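Local atomic coordinates of DNA polymerase III, beta subunit (Thermotoga maritima, PDB entry 1VPK), a protein that probably tethers DNA polymerases and other proteins to DNA and so confers processivity, working as a ring-shaped head-to-tail homodimer around the DNA. Residues Ser289-Phe294 with Met373-Ala378; Lys293-Glu298 with Arg302-Ser307. All blocks are in the same frame, centred on the assembly; numbering follows the deposited sequence.

Interaction 1. Residues Ser289-Phe294 with Met373-Ala378; sequences SESVKF and MPIRLA
The C-terminal tail of the chain, residues 373-378, passes over the start of strand 292-296 in the C-terminal domain, where Ile-375 meets Ser-291 and Leu-377 meets Lys-293. The two backbones stay well apart. The CA atoms of Ser-291 and Ile-375 are 7.7 Å from each other, too far for a strand pair, and the touching is done by side chains. Ile-375 reaches in with its longer branch. CG1 sits between the backbone N and the carbonyl carbon (chi1 63°), and the branch then runs straight on, which carries CD1 to Ser-291. That methyl lies 3.5 Å from Ser-291 CB. It also lies 3.7 Å from Ser-291 OG and 3.9 Å from Glu-290 O, so an apolar tip rests among mixed atoms. The Ser-291 backbone has a partner within its own segment, a weak hydrogen bond from its N to Ser-289 OG. Further along the tail, Leu-377 crosses Lys-293 at about a right angle. Its CD2 methyl faces the aliphatic part of the lysine, 4.1 Å from Lys-293 CG and equally near CD. The ammonium end of Lys-293 goes on to Glu-295. Strand 326-330 also supports the tail: Ile-375 shares a backbone hydrogen bond with Ala-329, and Leu-377 packs on the same alanine. This is a light, largely apolar surface contact. A short C-terminal tail with Met-Pro followed by Arg-Leu, here with one further alanine, is characteristic of bacterial beta subunits; as in its relatives, it probably borders the pocket that takes peptides of partner proteins.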
ATOM      1  N   SER A 289      13.277 -20.994   3.098  1.00 55.32           N
ATOM      2  CA  SER A 289      14.670 -21.153   2.673  1.00 54.54           C
ATOM      3  C   SER A 289      15.319 -19.812   2.377  1.00 54.78           C
ATOM      4  O   SER A 289      16.516 -19.638   2.656  1.00 54.56           O
ATOM      5  CB  SER A 289      14.773 -22.079   1.473  1.00 54.51           C
ATOM      6  OG  SER A 289      14.448 -21.409   0.285  1.00 52.54           O
ATOM      7  N   GLU A 290      14.538 -18.864   1.850  1.00 54.62           N
ATOM      8  CA  GLU A 290      15.070 -17.544   1.408  1.00 54.80           C
ATOM      9  C   GLU A 290      16.303 -17.727   0.539  1.00 53.49           C
ATOM     10  O   GLU A 290      17.324 -17.016   0.672  1.00 52.92           O
ATOM     11  CB  GLU A 290      15.399 -16.647   2.612  1.00 55.28           C
ATOM     12  CG  GLU A 290      14.327 -16.595   3.685  1.00 57.92           C
ATOM     13  CD  GLU A 290      13.031 -15.906   3.267  1.00 61.66           C
ATOM     14  OE1 GLU A 290      13.069 -15.070   2.353  1.00 65.38           O
ATOM     15  OE2 GLU A 290      11.968 -16.167   3.884  1.00 64.47           O
ATOM     16  N   SER A 291      16.211 -18.696  -0.365  1.00 52.64           N
ATOM     17  CA  SER A 291      17.370 -19.109  -1.162  1.00 51.13           C
ATOM     18  C   SER A 291      16.953 -19.511  -2.552  1.00 50.39           C
ATOM     19  O   SER A 291      15.934 -20.133  -2.693  1.00 49.30           O
ATOM     20  CB  SER A 291      18.013 -20.307  -0.488  1.00 51.74           C
ATOM     21  OG  SER A 291      18.841 -21.014  -1.377  1.00 52.87           O
ATOM     22  N   VAL A 292      17.737 -19.123  -3.562  1.00 49.09           N
ATOM     23  CA  VAL A 292      17.624 -19.646  -4.902  1.00 48.74           C
ATOM     24  C   VAL A 292      19.011 -20.148  -5.295  1.00 47.99           C
ATOM     25  O   VAL A 292      19.995 -19.458  -5.090  1.00 45.87           O
ATOM     26  CB  VAL A 292      17.095 -18.605  -5.911  1.00 49.83           C
ATOM     27  CG1 VAL A 292      17.944 -17.289  -5.925  1.00 51.09           C
ATOM     28  CG2 VAL A 292      17.037 -19.174  -7.371  1.00 50.29           C
ATOM     29  N   LYS A 293      19.059 -21.374  -5.796  1.00 47.96           N
ATOM     30  CA  LYS A 293      20.241 -21.973  -6.420  1.00 48.21           C
ATOM     31  C   LYS A 293      20.160 -21.779  -7.930  1.00 48.60           C
ATOM     32  O   LYS A 293      19.145 -22.134  -8.574  1.00 47.19           O
ATOM     33  CB  LYS A 293      20.281 -23.461  -6.091  1.00 47.56           C
ATOM     34  CG  LYS A 293      21.498 -24.184  -6.627  1.00 48.56           C
ATOM     35  CD  LYS A 293      21.544 -25.628  -6.170  1.00 49.56           C
ATOM     36  CE  LYS A 293      20.387 -26.409  -6.756  1.00 52.11           C
ATOM     37  NZ  LYS A 293      20.606 -27.886  -6.619  1.00 53.10           N
ATOM     38  N   PHE A 294      21.220 -21.171  -8.474  1.00 48.58           N
ATOM     39  CA  PHE A 294      21.416 -21.023  -9.902  1.00 48.84           C
ATOM     40  C   PHE A 294      22.296 -22.159 -10.354  1.00 47.42           C
ATOM     41  O   PHE A 294      23.368 -22.359  -9.786  1.00 46.54           O
ATOM     42  CB  PHE A 294      22.111 -19.704 -10.232  1.00 49.78           C
ATOM     43  CG  PHE A 294      21.255 -18.495 -10.007  1.00 52.42           C
ATOM     44  CD1 PHE A 294      20.960 -18.069  -8.757  1.00 56.57           C
ATOM     45  CD2 PHE A 294      20.746 -17.783 -11.049  1.00 57.92           C
ATOM     46  CE1 PHE A 294      20.165 -16.972  -8.561  1.00 56.52           C
ATOM     47  CE2 PHE A 294      19.966 -16.683 -10.837  1.00 57.11           C
ATOM     48  CZ  PHE A 294      19.701 -16.282  -9.606  1.00 53.75           C
ATOM     49  N   MET A 373      26.668 -11.120  -2.384  1.00 49.22           N
ATOM     50  CA  MET A 373      27.442 -12.208  -1.830  1.00 49.95           C
ATOM     51  C   MET A 373      26.550 -13.443  -1.897  1.00 49.57           C
ATOM     52  O   MET A 373      25.340 -13.327  -1.717  1.00 49.16           O
ATOM     53  CB  MET A 373      27.773 -11.907  -0.366  1.00 52.18           C
ATOM     54  CG  MET A 373      28.536 -10.587  -0.149  1.00 56.65           C
ATOM     55  SD  MET A 373      30.157 -10.476  -0.955  1.00 65.05           S
ATOM     56  CE  MET A 373      30.843 -12.055  -0.401  1.00 66.65           C
ATOM     57  N   PRO A 374      27.134 -14.626  -2.137  1.00 49.14           N
ATOM     58  CA  PRO A 374      26.346 -15.828  -2.207  1.00 48.98           C
ATOM     59  C   PRO A 374      26.057 -16.412  -0.851  1.00 50.00           C
ATOM     60  O   PRO A 374      26.650 -15.995   0.132  1.00 48.23           O
ATOM     61  CB  PRO A 374      27.227 -16.788  -2.991  1.00 48.91           C
ATOM     62  CG  PRO A 374      28.578 -16.376  -2.741  1.00 49.90           C
ATOM     63  CD  PRO A 374      28.566 -14.906  -2.359  1.00 50.20           C
ATOM     64  N   ILE A 375      25.162 -17.388  -0.821  1.00 51.45           N
ATOM     65  CA  ILE A 375      24.839 -18.104   0.405  1.00 54.50           C
ATOM     66  C   ILE A 375      25.285 -19.559   0.240  1.00 54.65           C
ATOM     67  O   ILE A 375      25.481 -20.055  -0.870  1.00 54.35           O
ATOM     68  CB  ILE A 375      23.344 -17.985   0.815  1.00 55.05           C
ATOM     69  CG1 ILE A 375      22.411 -18.599  -0.214  1.00 55.28           C
ATOM     70  CG2 ILE A 375      22.922 -16.515   1.006  1.00 57.08           C
ATOM     71  CD1 ILE A 375      20.957 -18.451   0.186  1.00 56.69           C
ATOM     72  N   ARG A 376      25.469 -20.225   1.363  1.00 55.56           N
ATOM     73  CA  ARG A 376      25.959 -21.600   1.367  1.00 56.98           C
ATOM     74  C   ARG A 376      24.977 -22.514   0.656  1.00 57.98           C
ATOM     75  O   ARG A 376      23.757 -22.339   0.764  1.00 58.42           O
ATOM     76  CB  ARG A 376      26.204 -22.053   2.800  1.00 57.47           C
ATOM     77  CG  ARG A 376      27.238 -21.196   3.499  1.00 58.30           C
ATOM     78  N   LEU A 377      25.505 -23.446  -0.131  1.00 59.39           N
ATOM     79  CA  LEU A 377      24.676 -24.388  -0.864  1.00 60.29           C
ATOM     80  C   LEU A 377      24.051 -25.423   0.097  1.00 61.55           C
ATOM     81  O   LEU A 377      24.708 -25.861   1.043  1.00 62.44           O
ATOM     82  CB  LEU A 377      25.502 -25.062  -1.968  1.00 60.14           C
ATOM     83  CG  LEU A 377      25.808 -24.085  -3.129  1.00 59.63           C
ATOM     84  CD1 LEU A 377      27.054 -24.462  -3.928  1.00 59.78           C
ATOM     85  CD2 LEU A 377      24.631 -24.006  -4.047  1.00 59.20           C
ATOM     86  N   ALA A 378      22.775 -25.753  -0.116  1.00 62.98           N
ATOM     87  CA  ALA A 378      22.095 -26.793   0.669  1.00 64.06           C
ATOM     88  C   ALA A 378      22.482 -28.153   0.096  1.00 64.81           C
ATOM     89  O   ALA A 378      23.667 -28.385  -0.196  1.00 66.46           O
ATOM     90  CB  ALA A 378      20.561 -26.607   0.645  1.00 63.94           C
TER

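Interaction 2. Residues Lys293-Glu298 with Arg302-Ser307; sequences KFEIEE and RLVSKS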
ATOM      1  N   LYS A 293      19.059 -21.374  -5.796  1.00 47.96           N
ATOM      2  CA  LYS A 293      20.241 -21.973  -6.420  1.00 48.21           C
ATOM      3  C   LYS A 293      20.160 -21.779  -7.930  1.00 48.60           C
ATOM      4  O   LYS A 293      19.145 -22.134  -8.574  1.00 47.19           O
ATOM      5  CB  LYS A 293      20.281 -23.461  -6.091  1.00 47.56           C
ATOM      6  CG  LYS A 293      21.498 -24.184  -6.627  1.00 48.56           C
ATOM      7  CD  LYS A 293      21.544 -25.628  -6.170  1.00 49.56           C
ATOM      8  CE  LYS A 293      20.387 -26.409  -6.756  1.00 52.11           C
ATOM      9  NZ  LYS A 293      20.606 -27.886  -6.619  1.00 53.10           N
ATOM     10  N   PHE A 294      21.220 -21.171  -8.474  1.00 48.58           N
ATOM     11  CA  PHE A 294      21.416 -21.023  -9.902  1.00 48.84           C
ATOM     12  C   PHE A 294      22.296 -22.159 -10.354  1.00 47.42           C
ATOM     13  O   PHE A 294      23.368 -22.359  -9.786  1.00 46.54           O
ATOM     14  CB  PHE A 294      22.111 -19.704 -10.232  1.00 49.78           C
ATOM     15  CG  PHE A 294      21.255 -18.495 -10.007  1.00 52.42           C
ATOM     16  CD1 PHE A 294      20.960 -18.069  -8.757  1.00 56.57           C
ATOM     17  CD2 PHE A 294      20.746 -17.783 -11.049  1.00 57.92           C
ATOM     18  CE1 PHE A 294      20.165 -16.972  -8.561  1.00 56.52           C
ATOM     19  CE2 PHE A 294      19.966 -16.683 -10.837  1.00 57.11           C
ATOM     20  CZ  PHE A 294      19.701 -16.282  -9.606  1.00 53.75           C
ATOM     21  N   GLU A 295      21.803 -22.913 -11.337  1.00 46.83           N
ATOM     22  CA  GLU A 295      22.535 -23.947 -12.054  1.00 45.81           C
ATOM     23  C   GLU A 295      22.729 -23.380 -13.458  1.00 46.57           C
ATOM     24  O   GLU A 295      21.819 -23.378 -14.312  1.00 43.85           O
ATOM     25  CB  GLU A 295      21.748 -25.248 -12.075  1.00 45.94           C
ATOM     26  CG  GLU A 295      21.501 -25.797 -10.697  1.00 46.20           C
ATOM     27  CD  GLU A 295      20.482 -26.911 -10.680  1.00 49.25           C
ATOM     28  OE1 GLU A 295      19.882 -27.226 -11.712  1.00 51.21           O
ATOM     29  OE2 GLU A 295      20.289 -27.494  -9.614  1.00 54.91           O
ATOM     30  N   ILE A 296      23.922 -22.865 -13.669  1.00 47.15           N
ATOM     31  CA  ILE A 296      24.280 -22.236 -14.907  1.00 48.52           C
ATOM     32  C   ILE A 296      24.962 -23.246 -15.848  1.00 49.50           C
ATOM     33  O   ILE A 296      25.952 -23.883 -15.500  1.00 47.92           O
ATOM     34  CB  ILE A 296      25.197 -21.048 -14.630  1.00 48.43           C
ATOM     35  CG1 ILE A 296      24.529 -20.069 -13.689  1.00 50.09           C
ATOM     36  CG2 ILE A 296      25.566 -20.380 -15.948  1.00 50.78           C
ATOM     37  CD1 ILE A 296      25.467 -19.165 -13.029  1.00 49.37           C
ATOM     38  N   GLU A 297      24.371 -23.416 -17.022  1.00 50.89           N
ATOM     39  CA  GLU A 297      24.805 -24.344 -18.031  1.00 54.10           C
ATOM     40  C   GLU A 297      25.018 -23.530 -19.297  1.00 55.36           C
ATOM     41  O   GLU A 297      24.919 -22.293 -19.286  1.00 54.55           O
ATOM     42  CB  GLU A 297      23.744 -25.421 -18.268  1.00 54.50           C
ATOM     43  CG  GLU A 297      23.357 -26.178 -16.983  1.00 57.66           C
ATOM     44  CD  GLU A 297      22.102 -27.055 -17.133  1.00 59.04           C
ATOM     45  OE1 GLU A 297      21.657 -27.300 -18.294  1.00 65.54           O
ATOM     46  OE2 GLU A 297      21.578 -27.514 -16.076  1.00 67.13           O
ATOM     47  N   GLU A 298      25.295 -24.212 -20.400  1.00 56.27           N
ATOM     48  CA  GLU A 298      25.811 -23.520 -21.548  1.00 57.73           C
ATOM     49  C   GLU A 298      24.854 -22.498 -22.162  1.00 57.28           C
ATOM     50  O   GLU A 298      25.300 -21.405 -22.548  1.00 59.00           O
ATOM     51  CB  GLU A 298      26.315 -24.517 -22.587  1.00 58.65           C
ATOM     52  CG  GLU A 298      27.256 -23.858 -23.685  1.00 63.16           C
ATOM     53  CD  GLU A 298      28.040 -22.569 -23.235  1.00 64.99           C
ATOM     54  OE1 GLU A 298      28.900 -22.634 -22.315  1.00 61.09           O
ATOM     55  OE2 GLU A 298      27.779 -21.485 -23.843  1.00 67.42           O
ATOM     56  N   ARG A 302      19.059 -22.719 -14.644  1.00 51.25           N
ATOM     57  CA  ARG A 302      17.902 -23.156 -13.856  1.00 51.85           C
ATOM     58  C   ARG A 302      17.944 -22.500 -12.490  1.00 50.23           C
ATOM     59  O   ARG A 302      19.004 -22.464 -11.852  1.00 50.65           O
ATOM     60  CB  ARG A 302      17.897 -24.676 -13.670  1.00 51.89           C
ATOM     61  CG  ARG A 302      17.926 -25.507 -14.990  1.00 54.87           C
ATOM     62  CD  ARG A 302      18.237 -26.978 -14.695  1.00 56.86           C
ATOM     63  NE  ARG A 302      17.034 -27.798 -14.564  1.00 62.03           N
ATOM     64  CZ  ARG A 302      16.845 -28.791 -13.678  1.00 65.36           C
ATOM     65  NH1 ARG A 302      17.757 -29.093 -12.753  1.00 68.24           N
ATOM     66  NH2 ARG A 302      15.695 -29.468 -13.672  1.00 65.11           N
ATOM     67  N   LEU A 303      16.806 -21.979 -12.039  1.00 48.42           N
ATOM     68  CA  LEU A 303      16.685 -21.403 -10.719  1.00 47.91           C
ATOM     69  C   LEU A 303      15.886 -22.390  -9.869  1.00 47.05           C
ATOM     70  O   LEU A 303      14.802 -22.805 -10.263  1.00 45.50           O
ATOM     71  CB  LEU A 303      15.968 -20.032 -10.712  1.00 48.38           C
ATOM     72  CG  LEU A 303      16.398 -18.805 -11.529  1.00 53.85           C
ATOM     73  CD1 LEU A 303      16.217 -17.511 -10.806  1.00 53.48           C
ATOM     74  CD2 LEU A 303      17.766 -18.923 -12.082  1.00 58.85           C
ATOM     75  N   VAL A 304      16.408 -22.747  -8.700  1.00 45.47           N
ATOM     76  CA  VAL A 304      15.817 -23.788  -7.906  1.00 44.70           C
ATOM     77  C   VAL A 304      15.604 -23.294  -6.492  1.00 45.20           C
ATOM     78  O   VAL A 304      16.540 -22.753  -5.875  1.00 45.61           O
ATOM     79  CB  VAL A 304      16.717 -25.039  -7.882  1.00 45.13           C
ATOM     80  CG1 VAL A 304      16.141 -26.135  -6.925  1.00 44.37           C
ATOM     81  CG2 VAL A 304      16.893 -25.557  -9.285  1.00 45.37           C
ATOM     82  N   SER A 305      14.395 -23.475  -5.973  1.00 45.39           N
ATOM     83  CA  SER A 305      14.146 -23.228  -4.538  1.00 46.21           C
ATOM     84  C   SER A 305      13.349 -24.377  -3.917  1.00 45.91           C
ATOM     85  O   SER A 305      12.502 -24.998  -4.559  1.00 43.80           O
ATOM     86  CB  SER A 305      13.495 -21.844  -4.336  1.00 45.94           C
ATOM     87  OG  SER A 305      13.455 -21.487  -2.952  1.00 50.74           O
ATOM     88  N   LYS A 306      13.652 -24.701  -2.657  1.00 46.14           N
ATOM     89  CA  LYS A 306      13.003 -25.817  -1.995  1.00 48.15           C
ATOM     90  C   LYS A 306      12.590 -25.394  -0.617  1.00 47.34           C
ATOM     91  O   LYS A 306      13.292 -24.641   0.048  1.00 47.36           O
ATOM     92  CB  LYS A 306      13.903 -27.045  -1.890  1.00 48.79           C
ATOM     93  CG  LYS A 306      14.545 -27.453  -3.170  1.00 51.24           C
ATOM     94  CD  LYS A 306      15.446 -28.696  -3.006  1.00 51.97           C
ATOM     95  CE  LYS A 306      16.208 -28.962  -4.347  1.00 57.11           C
ATOM     96  NZ  LYS A 306      16.718 -30.382  -4.399  1.00 62.17           N
ATOM     97  N   SER A 307      11.420 -25.856  -0.229  1.00 47.82           N
ATOM     98  CA  SER A 307      10.916 -25.727   1.113  1.00 48.04           C
ATOM     99  C   SER A 307      10.600 -27.125   1.575  1.00 48.13           C
ATOM    100  O   SER A 307       9.828 -27.826   0.909  1.00 45.03           O
ATOM    101  CB  SER A 307       9.649 -24.892   1.128  1.00 47.72           C
ATOM    102  OG  SER A 307       8.833 -25.283   2.207  1.00 49.60           O
TER
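Lys-293 faces Val-304 and Glu-295 faces Arg-302 as hydrogen-bonded pairs of an antiparallel hairpin, whose strands run at 153° to each other. Each pair makes two backbone bonds, among them Val-304 N to Lys-293 O at 2.8 Å and Glu-295 N to Arg-302 O at 2.9 Å. Between them, Phe-294 and Leu-303 form a non-hydrogen-bonded pair on the buried face of the sheet. Their side chains lie side by side and point the same way, with Leu-303 CD2 3.4 Å from Phe-294 CD2. Helix 271-285 packs on Leu-303 from that face. The other face carries charge. Glu-295 OE1 takes a salt-bridging hydrogen bond from Arg-302 NH1 at 3.0 Å, through its syn lone pair. The arginine turns about its CG-CD bond (chi3 95°), which folds NH1 back to the carboxylate, and the two flat groups are 30° apart. OE2, the other oxygen, is 3.0 Å from Lys-293 NZ in a weaker bond of the same network. That oxygen also lies 3.9 Å from Val-304 CG2, so this methyl lies against the carboxylate. Glu-297 crosses the arginine chain at a slant, its OE2 3.7 Å from Arg-302 CD. An alanine in place of Arg-302 would probably leave Glu-295 OE1 without its charged mate and let the carboxylate turn more freely. With a cation at each oxygen, the carboxylate of Glu-295 is likely to stay ionised, and it links neighbouring strands on a partly exposed face.

How the interactions relate
Along the chain, residues 289-294 come first and lead into strand 292-296. Interaction 2 closes the short turn that follows, pairing 293-298 with 302-307 as a hairpin. Interaction 1 closes a much longer loop, with 78 residues between its segments, when the C-terminal tail returns to 289-294. Interaction 2 therefore nests inside interaction 1, and the two share Lys-293 and Phe-294. Their centres are about 9 Å apart. A probable hydrogen bond from Ser-305 OG to Ser-291 O joins them directly, and Val-292 packs on Leu-303. Together they tie the end of the chain to the four-stranded sheet of the C-terminal domain.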